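Side-chain contacts in putative alpha-L-fucosidase (Bacteroides thetaiotaomicron VPI-5482, PDB 3GZA), which probably hydrolyses alpha-L-fucosides as a member of glycoside hydrolase family 29: residues His140-Glu145 against Gly184-Arg189; Ile198-Gln203 against Ile212-Phe217; Asn278-His281 against Trp285-Asp288; Leu317-Asp320 against Leu324-Ala327; Arg384-Glu389 against Arg409-Glu414. All coordinates share one frame; numbering follows the deposited sequence.

Overall arrangement
The five contacts follow one another along the chain, each closing before the next begins. Contacts 1 to 4 belong to the barrel-like alpha/beta part of the fucosidase. Contact 5 joins the two four-stranded sheets of the C-terminal beta sandwich, with its centre about 36 to 44 Å from the other centres. Contacts 1 and 2 are about 16 Å apart between centres and touch through a D186-I212 backbone pair and, in one conformer of R189, an R189-D213 salt bridge. Contacts 3 and 4 are about 13 Å apart between centres and meet where W285 packs on T318, P319, D320 and P326. Contacts 1, 3 and 4 include loops that follow barrel strands, the side where TIM-barrel enzymes usually hold their active site.

Contact 1 (His140-Glu145 against Gly184-Arg189); sequences HNFKAE and GADDPR. With EDO (1,2-ethanediol), chain E.
F142 and D186 bring the two backbones closest, with their CA atoms 7.4 Å apart; F142 is in the type I' turn H140-K143. This turn links the short strands 139-140 and 143-144. Its backbone is closed by bonds in both directions between H140 and K143. The F142 side chain reaches over to the other segment. With its CG anti to the carbonyl carbon (chi1 -57°), the ring is carried to D186. D186 CB sits over the centre of one ring face, 3.6 Å from the ring centroid, as a CH-pi contact. The D186 carboxylate is turned only 24° from the ring plane, and D186 OD1 lies 3.9 Å from F142 CD2. The carbonyl O of G184 approaches the edge of the ring, in its plane, at 3.2 Å from F142 CE1. Replacing F142 by an alanine would probably leave D186 CB and G184 O without the ring they pack on. The segment 184-189 is the loop that follows barrel strand 178-181. G184 is about 5 Å from a bound buffer molecule, EPE, consistent with a position near a pocket. Further along, D187 OD1 accepts from R189 N at 2.9 Å, an Asx turn. The R189 side chain has two conformers. In one of them NH2 pairs with D213 outside the contact, and NH1 makes a weak bond to O1 of an ethanediol.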
# COMPACT_ATOMS: atom_id res chain seq x y z
N HIS A 140 -1.85 8.66 12.22
CA HIS A 140 -2.78 9.68 12.71
C HIS A 140 -1.94 10.70 13.45
O HIS A 140 -1.27 10.36 14.41
CB HIS A 140 -3.79 9.03 13.65
CG HIS A 140 -5.03 9.86 13.91
ND1 HIS A 140 -5.99 10.07 12.94
CD2 HIS A 140 -5.49 10.47 15.02
CE1 HIS A 140 -6.98 10.78 13.45
NE2 HIS A 140 -6.71 11.04 14.71
N ASN A 141 -2.04 11.95 13.03
CA ASN A 141 -1.29 13.04 13.66
C ASN A 141 0.18 12.70 13.79
O ASN A 141 0.77 12.80 14.87
CB ASN A 141 -1.91 13.38 14.98
CG ASN A 141 -1.37 14.70 15.56
OD1 ASN A 141 -0.91 15.60 14.83
ND2 ASN A 141 -1.40 14.80 16.90
N PHE A 142 0.73 12.24 12.65
CA PHE A 142 2.13 11.85 12.46
C PHE A 142 2.51 10.51 13.04
O PHE A 142 3.61 10.05 12.77
CB PHE A 142 3.12 12.88 13.03
CG PHE A 142 2.98 14.27 12.46
CD1 PHE A 142 3.38 14.54 11.17
CD2 PHE A 142 2.40 15.29 13.18
CE1 PHE A 142 3.26 15.84 10.64
CE2 PHE A 142 2.26 16.59 12.65
CZ PHE A 142 2.68 16.84 11.36
N LYS A 143 1.64 9.90 13.85
CA LYS A 143 1.99 8.69 14.60
C LYS A 143 1.41 7.42 14.04
O LYS A 143 0.24 7.37 13.76
CB LYS A 143 1.44 8.83 16.02
CG LYS A 143 2.13 9.81 16.93
CD LYS A 143 1.58 9.75 18.41
N ALA A 144 2.23 6.38 13.90
CA ALA A 144 1.77 5.04 13.57
C ALA A 144 1.04 4.51 14.78
O ALA A 144 1.56 4.48 15.89
CB ALA A 144 2.97 4.11 13.27
N GLU A 145 -0.17 4.03 14.56
CA GLU A 145 -0.96 3.53 15.65
C GLU A 145 -0.44 2.21 16.14
O GLU A 145 0.00 1.40 15.33
CB GLU A 145 -2.39 3.34 15.20
CG GLU A 145 -3.04 4.64 14.87
CD GLU A 145 -4.40 4.72 15.41
OE1 GLU A 145 -5.18 3.77 15.18
OE2 GLU A 145 -4.67 5.78 16.02
N GLY A 184 2.85 20.71 8.54
CA GLY A 184 4.29 20.61 8.76
C GLY A 184 4.75 19.15 8.79
O GLY A 184 3.96 18.24 8.59
N ALA A 185 6.03 18.96 9.12
CA ALA A 185 6.63 17.63 9.17
C ALA A 185 7.10 17.31 10.58
O ALA A 185 7.96 16.45 10.79
CB ALA A 185 7.76 17.54 8.13
N ASP A 186 6.48 17.97 11.55
CA ASP A 186 6.70 17.69 12.96
C ASP A 186 8.19 17.79 13.37
O ASP A 186 8.89 18.74 12.99
CB ASP A 186 6.02 16.34 13.28
CG ASP A 186 5.86 16.07 14.75
OD1 ASP A 186 5.13 16.80 15.46
OD2 ASP A 186 6.50 15.11 15.26
N ASP A 187 8.67 16.81 14.14
CA ASP A 187 9.96 16.90 14.81
C ASP A 187 10.83 15.71 14.41
O ASP A 187 10.51 14.59 14.73
CB ASP A 187 9.69 16.90 16.34
CG ASP A 187 10.92 17.00 17.17
OD1 ASP A 187 12.07 16.91 16.65
OD2 ASP A 187 10.77 17.18 18.42
N PRO A 188 11.96 15.97 13.73
CA PRO A 188 12.78 14.88 13.25
C PRO A 188 13.46 14.08 14.33
O PRO A 188 14.00 13.02 14.02
CB PRO A 188 13.79 15.59 12.33
CG PRO A 188 13.85 16.95 12.81
CD PRO A 188 12.51 17.29 13.33
N ARG A 189 13.46 14.57 15.56
CA ARG A 189 14.05 13.86 16.70
C ARG A 189 13.01 12.95 17.34
O ARG A 189 13.31 12.21 18.26
CB ARG A 189 14.66 14.85 17.75
CG ARG A 189 16.03 15.44 17.28
CD ARG A 189 16.50 16.74 17.96
NE ARG A 189 15.49 17.76 17.75
CZ ARG A 189 15.23 18.38 16.56
NH1 ARG A 189 15.96 18.24 15.46
NH2 ARG A 189 14.24 19.19 16.49
C1 EDO E . 17.99 14.92 13.28
O1 EDO E . 17.47 16.05 14.00
C2 EDO E . 17.30 13.63 13.69
O2 EDO E . 18.11 12.90 14.64

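Contact 2 (Ile198-Gln203 against Ile212-Phe217); sequences IVNKYQ and IDRADF
N200 and D216 both meet the R214 guanidinium at its edge, near its plane. The N200 amide is nearly coplanar with it, the planes 22° apart. R214 NH1 donates to N200 OD1 at 2.8 Å, with an angle of 156° at the hydrogen. The donor lies in the carbonyl plane, on a lone pair of OD1. D216 is gripped side-on by two nitrogens. R214 NE reaches D216 OD1 at 2.9 Å, from above the carboxylate plane. R214 NH2 reaches D216 OD2, also at 2.9 Å, on its syn lone pair. The R214 chain is stretched out, with CG anti to the backbone N (chi1 180°), and this carries the guanidinium across to the helix. Two waters lie near R214 NH2, in weak bonds, one of them near N200 OD1 and the other near the backbone O of Q203. E196 adds a salt bridge to R214 NH1. D216 OD2 is also bonded by H13 and by the backbone N of F208, so the carboxylate holding the arginine is itself fixed. The contact ties the last turn of helix 196-202 to the loop between strands 207-209 and 218-219; R214 also packs on F208 of strand 207-209, and I198 of the helix rests on helix 148-171.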
# COMPACT_ATOMS: atom_id res chain seq x y z
N ILE A 198 17.20 16.65 3.26
CA ILE A 198 16.88 16.18 1.89
C ILE A 198 16.55 17.39 1.01
O ILE A 198 17.09 17.54 -0.09
CB ILE A 198 15.73 15.18 1.89
CG1 ILE A 198 16.09 13.93 2.66
CG2 ILE A 198 15.34 14.78 0.44
CD1 ILE A 198 14.85 13.08 2.92
N VAL A 199 15.72 18.27 1.52
CA VAL A 199 15.33 19.47 0.78
C VAL A 199 16.58 20.35 0.61
O VAL A 199 16.87 20.88 -0.48
CB VAL A 199 14.15 20.19 1.44
CG1 VAL A 199 13.86 21.53 0.68
CG2 VAL A 199 12.94 19.29 1.51
N ASN A 200 17.43 20.46 1.63
CA ASN A 200 18.61 21.30 1.48
C ASN A 200 19.58 20.78 0.44
O ASN A 200 20.19 21.54 -0.29
CB ASN A 200 19.36 21.41 2.82
CG ASN A 200 18.72 22.41 3.77
OD1 ASN A 200 18.00 23.34 3.33
ND2 ASN A 200 19.02 22.25 5.07
N LYS A 201 19.74 19.47 0.39
CA LYS A 201 20.67 18.89 -0.56
C LYS A 201 20.19 18.98 -1.99
O LYS A 201 20.94 19.40 -2.89
CB LYS A 201 20.90 17.43 -0.21
CG LYS A 201 21.84 16.71 -1.15
CD LYS A 201 22.14 15.32 -0.69
CE LYS A 201 23.17 14.64 -1.62
NZ LYS A 201 23.46 13.25 -1.15
N TYR A 202 18.97 18.55 -2.22
CA TYR A 202 18.46 18.44 -3.59
C TYR A 202 17.73 19.65 -4.11
O TYR A 202 17.63 19.82 -5.30
CB TYR A 202 17.59 17.20 -3.71
CG TYR A 202 18.36 15.95 -3.44
CD1 TYR A 202 19.38 15.53 -4.30
CD2 TYR A 202 18.09 15.18 -2.33
CE1 TYR A 202 20.12 14.36 -4.03
CE2 TYR A 202 18.83 14.03 -2.06
CZ TYR A 202 19.82 13.64 -2.92
OH TYR A 202 20.49 12.49 -2.64
N GLN A 203 17.25 20.49 -3.19
CA GLN A 203 16.45 21.65 -3.52
C GLN A 203 16.90 22.87 -2.71
O GLN A 203 16.07 23.46 -1.99
CB GLN A 203 14.99 21.32 -3.24
CG GLN A 203 14.36 20.29 -4.18
CD GLN A 203 14.12 20.79 -5.56
OE1 GLN A 203 13.92 21.98 -5.78
NE2 GLN A 203 14.09 19.87 -6.51
N ILE A 212 9.46 21.61 13.02
CA ILE A 212 9.76 22.27 14.26
C ILE A 212 10.99 23.13 14.25
O ILE A 212 11.17 23.97 15.09
CB ILE A 212 9.84 21.20 15.42
CG1 ILE A 212 9.61 21.82 16.79
CG2 ILE A 212 11.16 20.37 15.34
CD1 ILE A 212 9.26 20.75 17.79
N ASP A 213 11.91 22.85 13.33
CA ASP A 213 13.20 23.55 13.26
C ASP A 213 13.17 24.75 12.32
O ASP A 213 13.95 25.70 12.52
CB ASP A 213 14.29 22.62 12.74
CG ASP A 213 14.58 21.48 13.67
OD1 ASP A 213 14.48 21.66 14.91
OD2 ASP A 213 14.91 20.36 13.19
N ARG A 214 12.32 24.70 11.32
CA ARG A 214 12.34 25.68 10.25
C ARG A 214 11.05 25.86 9.49
O ARG A 214 10.39 24.89 9.12
CB ARG A 214 13.41 25.20 9.25
CG ARG A 214 13.58 26.10 8.04
CD ARG A 214 14.60 25.54 7.11
NE ARG A 214 14.61 26.14 5.78
CZ ARG A 214 15.37 25.70 4.79
NH1 ARG A 214 16.27 24.75 4.97
NH2 ARG A 214 15.31 26.27 3.60
N ALA A 215 10.71 27.12 9.21
CA ALA A 215 9.63 27.50 8.32
C ALA A 215 10.15 28.70 7.51
O ALA A 215 10.61 29.68 8.09
CB ALA A 215 8.40 27.92 9.06
N ASP A 216 10.10 28.56 6.19
CA ASP A 216 10.53 29.66 5.32
C ASP A 216 9.46 30.72 5.09
O ASP A 216 9.76 31.80 4.54
CB ASP A 216 11.09 29.13 4.02
CG ASP A 216 12.43 28.46 4.18
OD1 ASP A 216 13.10 28.56 5.24
OD2 ASP A 216 12.88 27.88 3.16
N PHE A 217 8.26 30.46 5.56
CA PHE A 217 7.18 31.42 5.65
C PHE A 217 6.23 30.87 6.70
O PHE A 217 6.43 29.73 7.14
CB PHE A 217 6.54 31.73 4.29
CG PHE A 217 5.97 30.55 3.59
CD1 PHE A 217 4.75 30.11 3.92
CD2 PHE A 217 6.68 29.92 2.56
CE1 PHE A 217 4.21 29.06 3.31
CE2 PHE A 217 6.15 28.87 1.93
CZ PHE A 217 4.90 28.45 2.27
O HOH W 1 18.06 25.99 1.49
O HOH W 2 15.76 24.73 0.67

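Contact 3 (Asn278-His281 against Trp285-Asp288); sequences NGRH and WEPD
R280 reaches E286 through the end of its side chain, while the CA atoms of the two residues stay 10.8 Å apart. CB points toward the other segment. The chain then bends at chi2 (-80°) and again at chi3, which brings the NH2 corner of the guanidinium to E286. CB, CG and CD carry it there. NE bonds to a residue adjoining the segments. CZ lies 4.1 Å from E286 OE1. NH2 is the atom that touches, at 3.0 Å from E286 OE1. This is a salt bridge with a weak hydrogen bond, bent to 143° at the hydrogen. OE1 lies near the guanidinium plane, at its edge, but the carboxylate plane is turned 59° from that plane. E286 OE2 is farther from R280 NH2, at 3.5 Å. Both segments lie in the long loop that follows strand 264-273 of the TIM-barrel-like domain and leads to helix 296-304, and the bond draws two points of that loop together. R280 NH1 donates to a water at 3.1 Å, and that water also lies near E286 OE1. Each partner has a stronger tie elsewhere. D289 holds R280 NH2 in a salt bridge, and the backbone N of Y38 donates to E286 OE1. The side chain of E286 is about 5 Å from the bound sodium ion; H31, D34 and I36 form the sodium site.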
# COMPACT_ATOMS: atom_id res chain seq x y z
N ASN A 278 -21.19 31.21 0.75
CA ASN A 278 -22.47 30.65 1.12
C ASN A 278 -22.37 29.62 2.22
O ASN A 278 -23.17 28.70 2.29
CB ASN A 278 -23.12 30.04 -0.13
CG ASN A 278 -23.27 31.07 -1.26
OD1 ASN A 278 -23.63 32.21 -1.02
ND2 ASN A 278 -23.00 30.66 -2.51
N GLY A 279 -21.39 29.82 3.09
CA GLY A 279 -21.24 28.93 4.26
C GLY A 279 -20.37 27.74 4.04
O GLY A 279 -20.22 26.89 4.94
N ARG A 280 -19.80 27.62 2.84
CA ARG A 280 -18.87 26.56 2.51
C ARG A 280 -17.42 27.04 2.65
O ARG A 280 -17.14 28.23 2.82
CB ARG A 280 -19.11 26.06 1.09
CG ARG A 280 -20.52 25.58 0.89
CD ARG A 280 -20.74 24.17 1.43
NE ARG A 280 -20.12 23.14 0.61
CZ ARG A 280 -19.78 21.92 1.02
NH1 ARG A 280 -19.89 21.56 2.29
NH2 ARG A 280 -19.21 21.10 0.17
N HIS A 281 -16.49 26.09 2.63
CA HIS A 281 -15.05 26.38 2.78
C HIS A 281 -14.34 25.13 2.29
O HIS A 281 -13.84 24.32 3.11
CB HIS A 281 -14.76 26.71 4.25
CG HIS A 281 -13.37 27.20 4.53
ND1 HIS A 281 -13.02 28.52 4.42
CD2 HIS A 281 -12.25 26.53 4.87
CE1 HIS A 281 -11.72 28.64 4.69
NE2 HIS A 281 -11.23 27.45 4.97
N TRP A 285 -12.77 19.54 -4.62
CA TRP A 285 -13.97 19.47 -5.43
C TRP A 285 -14.94 18.51 -4.79
O TRP A 285 -14.59 17.39 -4.44
CB TRP A 285 -13.65 19.02 -6.85
CG TRP A 285 -14.84 19.20 -7.74
CD1 TRP A 285 -15.14 20.30 -8.50
CD2 TRP A 285 -15.96 18.29 -7.89
NE1 TRP A 285 -16.35 20.12 -9.12
CE2 TRP A 285 -16.86 18.90 -8.78
CE3 TRP A 285 -16.27 17.02 -7.38
CZ2 TRP A 285 -18.06 18.30 -9.14
CZ3 TRP A 285 -17.49 16.44 -7.74
CH2 TRP A 285 -18.34 17.08 -8.63
N GLU A 286 -16.19 18.94 -4.70
CA GLU A 286 -17.30 18.19 -4.15
C GLU A 286 -18.51 18.51 -5.02
O GLU A 286 -18.55 19.56 -5.67
CB GLU A 286 -17.58 18.60 -2.70
CG GLU A 286 -16.45 18.35 -1.79
CD GLU A 286 -16.60 19.10 -0.53
OE1 GLU A 286 -17.40 18.69 0.30
OE2 GLU A 286 -15.87 20.09 -0.36
N PRO A 287 -19.49 17.63 -5.06
CA PRO A 287 -20.66 17.94 -5.89
C PRO A 287 -21.45 19.15 -5.42
O PRO A 287 -21.50 19.43 -4.20
CB PRO A 287 -21.55 16.69 -5.75
CG PRO A 287 -20.57 15.59 -5.28
CD PRO A 287 -19.52 16.27 -4.48
N ASP A 288 -22.08 19.83 -6.38
CA ASP A 288 -22.98 20.95 -6.13
C ASP A 288 -22.37 22.17 -5.42
O ASP A 288 -23.09 22.93 -4.76
CB ASP A 288 -24.20 20.46 -5.35
CG ASP A 288 -24.90 19.27 -6.04
OD1 ASP A 288 -25.28 19.40 -7.23
OD2 ASP A 288 -25.02 18.20 -5.41
O HOH W 3 -18.03 19.25 3.17

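Contact 4 (Leu317-Asp320 against Leu324-Ala327); sequences LTPD and LIPA
Two hydrogen bonds join D320 and L324. The backbone N of D320 donates to L324 O at 2.9 Å, and L324 N donates to D320 OD1 at 3.2 Å, close to straight at 166°. The second donor comes from above the carboxylate plane. D320 CG lies between its backbone N and carbonyl carbon (chi1 74°), which brings the carboxylate round to L324 N. T322 OG1 is also bonded to D320 OD1. A glycine in place of D320 would probably leave L324 N and T322 OG1 without this acceptor. A CA-H...O contact from P319 CA to L324 O, at 3.5 Å, adds to the grip on that carbonyl. P326 CD makes a separate contact with a carbonyl, lying 3.4 Å from T318 O. The apolar contacts centre on I325 CD1. It lies 3.9 Å from L317 CB and 4.0 Å from P319 CD, with P319 and I325 side by side. F26 of strand 22-26 and W64 of helix 61-69 cover P319 and I325. The segments form the tight connection from strand 312-317 to helix 327-344, with P326 at the N-cap, a beta-alpha link as in TIM barrels.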
# COMPACT_ATOMS: atom_id res chain seq x y z
N LEU A 317 -7.60 25.87 -5.26
CA LEU A 317 -8.36 25.53 -6.45
C LEU A 317 -8.65 24.02 -6.48
O LEU A 317 -7.89 23.21 -5.97
CB LEU A 317 -7.60 25.97 -7.69
CG LEU A 317 -7.21 27.45 -7.72
CD1 LEU A 317 -6.57 27.82 -9.07
CD2 LEU A 317 -8.39 28.40 -7.30
N THR A 318 -9.72 23.68 -7.18
CA THR A 318 -10.30 22.30 -7.08
C THR A 318 -10.58 21.63 -8.41
O THR A 318 -11.71 21.77 -8.97
CB THR A 318 -11.59 22.34 -6.27
OG1 THR A 318 -12.59 23.16 -6.89
CG2 THR A 318 -11.35 22.90 -4.88
N PRO A 319 -9.60 20.86 -8.91
CA PRO A 319 -9.92 20.11 -10.16
C PRO A 319 -11.02 19.10 -9.87
O PRO A 319 -11.12 18.55 -8.79
CB PRO A 319 -8.61 19.43 -10.50
CG PRO A 319 -7.56 20.24 -9.76
CD PRO A 319 -8.21 20.69 -8.52
N ASP A 320 -11.85 18.91 -10.86
CA ASP A 320 -13.06 18.08 -10.76
C ASP A 320 -12.82 16.63 -11.18
O ASP A 320 -11.70 16.25 -11.54
CB ASP A 320 -14.22 18.78 -11.50
CG ASP A 320 -14.13 18.74 -13.03
OD1 ASP A 320 -13.36 17.93 -13.61
OD2 ASP A 320 -14.78 19.59 -13.67
N LEU A 324 -10.40 18.63 -14.71
CA LEU A 324 -10.32 20.02 -15.11
C LEU A 324 -10.76 20.97 -13.99
O LEU A 324 -11.59 20.60 -13.15
CB LEU A 324 -11.25 20.24 -16.29
CG LEU A 324 -10.89 19.52 -17.57
CD1 LEU A 324 -12.04 19.61 -18.55
CD2 LEU A 324 -9.62 20.08 -18.16
N ILE A 325 -10.25 22.21 -14.02
CA ILE A 325 -10.79 23.26 -13.16
C ILE A 325 -12.16 23.64 -13.78
O ILE A 325 -12.25 23.95 -14.99
CB ILE A 325 -9.82 24.48 -13.04
CG1 ILE A 325 -8.60 24.11 -12.19
CG2 ILE A 325 -10.57 25.72 -12.57
CD1 ILE A 325 -8.92 23.90 -10.71
N PRO A 326 -13.24 23.62 -12.97
CA PRO A 326 -14.57 23.94 -13.51
C PRO A 326 -14.65 25.29 -14.20
O PRO A 326 -13.97 26.22 -13.81
CB PRO A 326 -15.49 23.85 -12.28
CG PRO A 326 -14.79 22.88 -11.39
CD PRO A 326 -13.32 23.16 -11.56
N ALA A 327 -15.47 25.38 -15.24
CA ALA A 327 -15.57 26.59 -16.03
C ALA A 327 -15.86 27.84 -15.22
O ALA A 327 -15.32 28.92 -15.49
CB ALA A 327 -16.67 26.39 -17.10

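Contact 5 (Arg384-Glu389 against Arg409-Glu414); sequences RQYQIE and RIEKFE
Y386 points its OH at R409 and E411, and OH is the touching atom. Y386 CG sits between the backbone N and the carbonyl carbon (chi1 70°), which sends the ring to the other sheet. OH donates to E411 OE2 at 2.6 Å. E411 OE2 is met on its anti side, somewhat out of the carboxylate plane, and lies at the edge of the ring. R409 NE donates to the same OH at 3.0 Å, and Y386 OH is near the guanidinium plane. One hydroxyl thus takes a bond and gives a bond. R409 CG and CD stand 3.4 and 3.5 Å from Y386 OH, and the ring and the guanidinium planes are 66° apart. The two strands belong to different sheets of the C-terminal beta sandwich, consistent with an F5/8 type C domain. The axes of 384-389 and 409-413 come within 10.6 Å, at 43°, so these side chains meet between the sheets. E411 is buried. Its OE2 also forms a salt bridge with R409 NH2 at 3.6 Å, so the carboxylate is probably stabilised by both the tyrosine and the arginine. I388 CD1 adds a loose contact to E411 CG at 4.4 Å. R409 goes on to G308 O through NH1 and makes a cation-pi contact with Y229.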
# COMPACT_ATOMS: atom_id res chain seq x y z
N ARG A 384 8.72 51.96 9.99
CA ARG A 384 7.98 51.62 11.21
C ARG A 384 6.74 52.45 11.42
O ARG A 384 5.83 52.00 12.08
CB ARG A 384 8.90 51.73 12.43
CG ARG A 384 9.93 50.61 12.50
CD ARG A 384 9.27 49.27 12.67
NE ARG A 384 10.25 48.19 12.80
CZ ARG A 384 10.86 47.87 13.92
NH1 ARG A 384 10.68 48.58 15.04
NH2 ARG A 384 11.74 46.85 13.91
N GLN A 385 6.72 53.69 10.92
CA GLN A 385 5.55 54.56 11.02
C GLN A 385 5.55 55.44 9.78
O GLN A 385 6.59 55.99 9.43
CB GLN A 385 5.61 55.47 12.26
CG GLN A 385 5.53 54.79 13.65
CD GLN A 385 4.15 54.31 14.05
OE1 GLN A 385 3.13 54.78 13.53
NE2 GLN A 385 4.09 53.40 15.02
N TYR A 386 4.40 55.58 9.13
CA TYR A 386 4.30 56.47 7.97
C TYR A 386 2.95 57.14 7.87
O TYR A 386 1.96 56.71 8.47
CB TYR A 386 4.56 55.71 6.65
CG TYR A 386 3.44 54.77 6.30
CD1 TYR A 386 2.31 55.22 5.60
CD2 TYR A 386 3.47 53.42 6.68
CE1 TYR A 386 1.26 54.35 5.32
CE2 TYR A 386 2.46 52.57 6.38
CZ TYR A 386 1.35 53.03 5.70
OH TYR A 386 0.32 52.17 5.39
N GLN A 387 2.91 58.24 7.13
CA GLN A 387 1.66 58.95 6.89
C GLN A 387 1.61 59.31 5.41
O GLN A 387 2.64 59.52 4.80
CB GLN A 387 1.55 60.24 7.68
CG GLN A 387 1.72 60.11 9.18
CD GLN A 387 3.18 60.07 9.60
OE1 GLN A 387 3.96 60.97 9.25
NE2 GLN A 387 3.57 59.03 10.36
N ILE A 388 0.40 59.35 4.85
CA ILE A 388 0.24 59.83 3.48
C ILE A 388 -0.67 61.05 3.55
O ILE A 388 -1.72 61.02 4.21
CB ILE A 388 -0.33 58.78 2.54
CG1 ILE A 388 0.62 57.57 2.47
CG2 ILE A 388 -0.58 59.40 1.13
CD1 ILE A 388 0.13 56.48 1.66
N GLU A 389 -0.22 62.12 2.92
CA GLU A 389 -0.96 63.38 2.84
C GLU A 389 -1.29 63.67 1.40
O GLU A 389 -0.56 63.26 0.51
CB GLU A 389 -0.11 64.53 3.38
CG GLU A 389 0.14 64.48 4.84
CD GLU A 389 1.11 65.56 5.24
OE1 GLU A 389 2.32 65.34 5.00
OE2 GLU A 389 0.67 66.59 5.78
N ARG A 409 2.10 47.47 0.30
CA ARG A 409 1.07 48.03 1.13
C ARG A 409 0.10 48.66 0.17
O ARG A 409 0.52 49.50 -0.65
CB ARG A 409 1.63 49.12 2.05
CG ARG A 409 0.61 49.79 2.99
CD ARG A 409 0.18 48.88 4.08
NE ARG A 409 -0.88 49.45 4.89
CZ ARG A 409 -2.10 48.94 5.06
NH1 ARG A 409 -2.51 47.85 4.44
NH2 ARG A 409 -2.95 49.57 5.85
N ILE A 410 -1.19 48.31 0.30
CA ILE A 410 -2.24 48.98 -0.48
C ILE A 410 -3.04 49.77 0.52
O ILE A 410 -3.52 49.20 1.48
CB ILE A 410 -3.13 47.98 -1.26
CG1 ILE A 410 -2.29 47.25 -2.32
CG2 ILE A 410 -4.34 48.70 -1.98
CD1 ILE A 410 -2.95 46.05 -2.97
N GLU A 411 -3.17 51.07 0.28
CA GLU A 411 -3.97 51.95 1.11
C GLU A 411 -5.14 52.49 0.28
O GLU A 411 -4.94 52.94 -0.83
CB GLU A 411 -3.13 53.14 1.57
CG GLU A 411 -2.16 52.88 2.74
CD GLU A 411 -2.85 52.85 4.11
OE1 GLU A 411 -4.10 52.77 4.18
OE2 GLU A 411 -2.10 52.94 5.12
N LYS A 412 -6.33 52.47 0.87
CA LYS A 412 -7.55 52.97 0.23
C LYS A 412 -8.15 53.96 1.18
O LYS A 412 -8.22 53.71 2.37
CB LYS A 412 -8.53 51.83 0.04
CG LYS A 412 -9.85 52.18 -0.69
CD LYS A 412 -10.71 50.91 -0.80
CE LYS A 412 -11.94 51.07 -1.64
NZ LYS A 412 -12.91 52.01 -1.03
N PHE A 413 -8.62 55.09 0.66
CA PHE A 413 -9.17 56.13 1.50
C PHE A 413 -10.26 56.85 0.73
O PHE A 413 -10.42 56.64 -0.45
CB PHE A 413 -8.06 57.10 1.95
CG PHE A 413 -7.07 57.45 0.87
CD1 PHE A 413 -7.30 58.51 0.01
CD2 PHE A 413 -5.93 56.70 0.69
CE1 PHE A 413 -6.40 58.82 -1.00
CE2 PHE A 413 -5.03 57.02 -0.32
CZ PHE A 413 -5.27 58.07 -1.17
N GLU A 414 -11.02 57.67 1.45
CA GLU A 414 -12.10 58.45 0.86
C GLU A 414 -11.46 59.35 -0.21
O GLU A 414 -10.45 59.98 0.06
CB GLU A 414 -12.80 59.26 1.96
CG GLU A 414 -13.98 60.08 1.51
CD GLU A 414 -15.21 59.26 1.07
OE1 GLU A 414 -15.23 58.01 1.23
OE2 GLU A 414 -16.18 59.92 0.59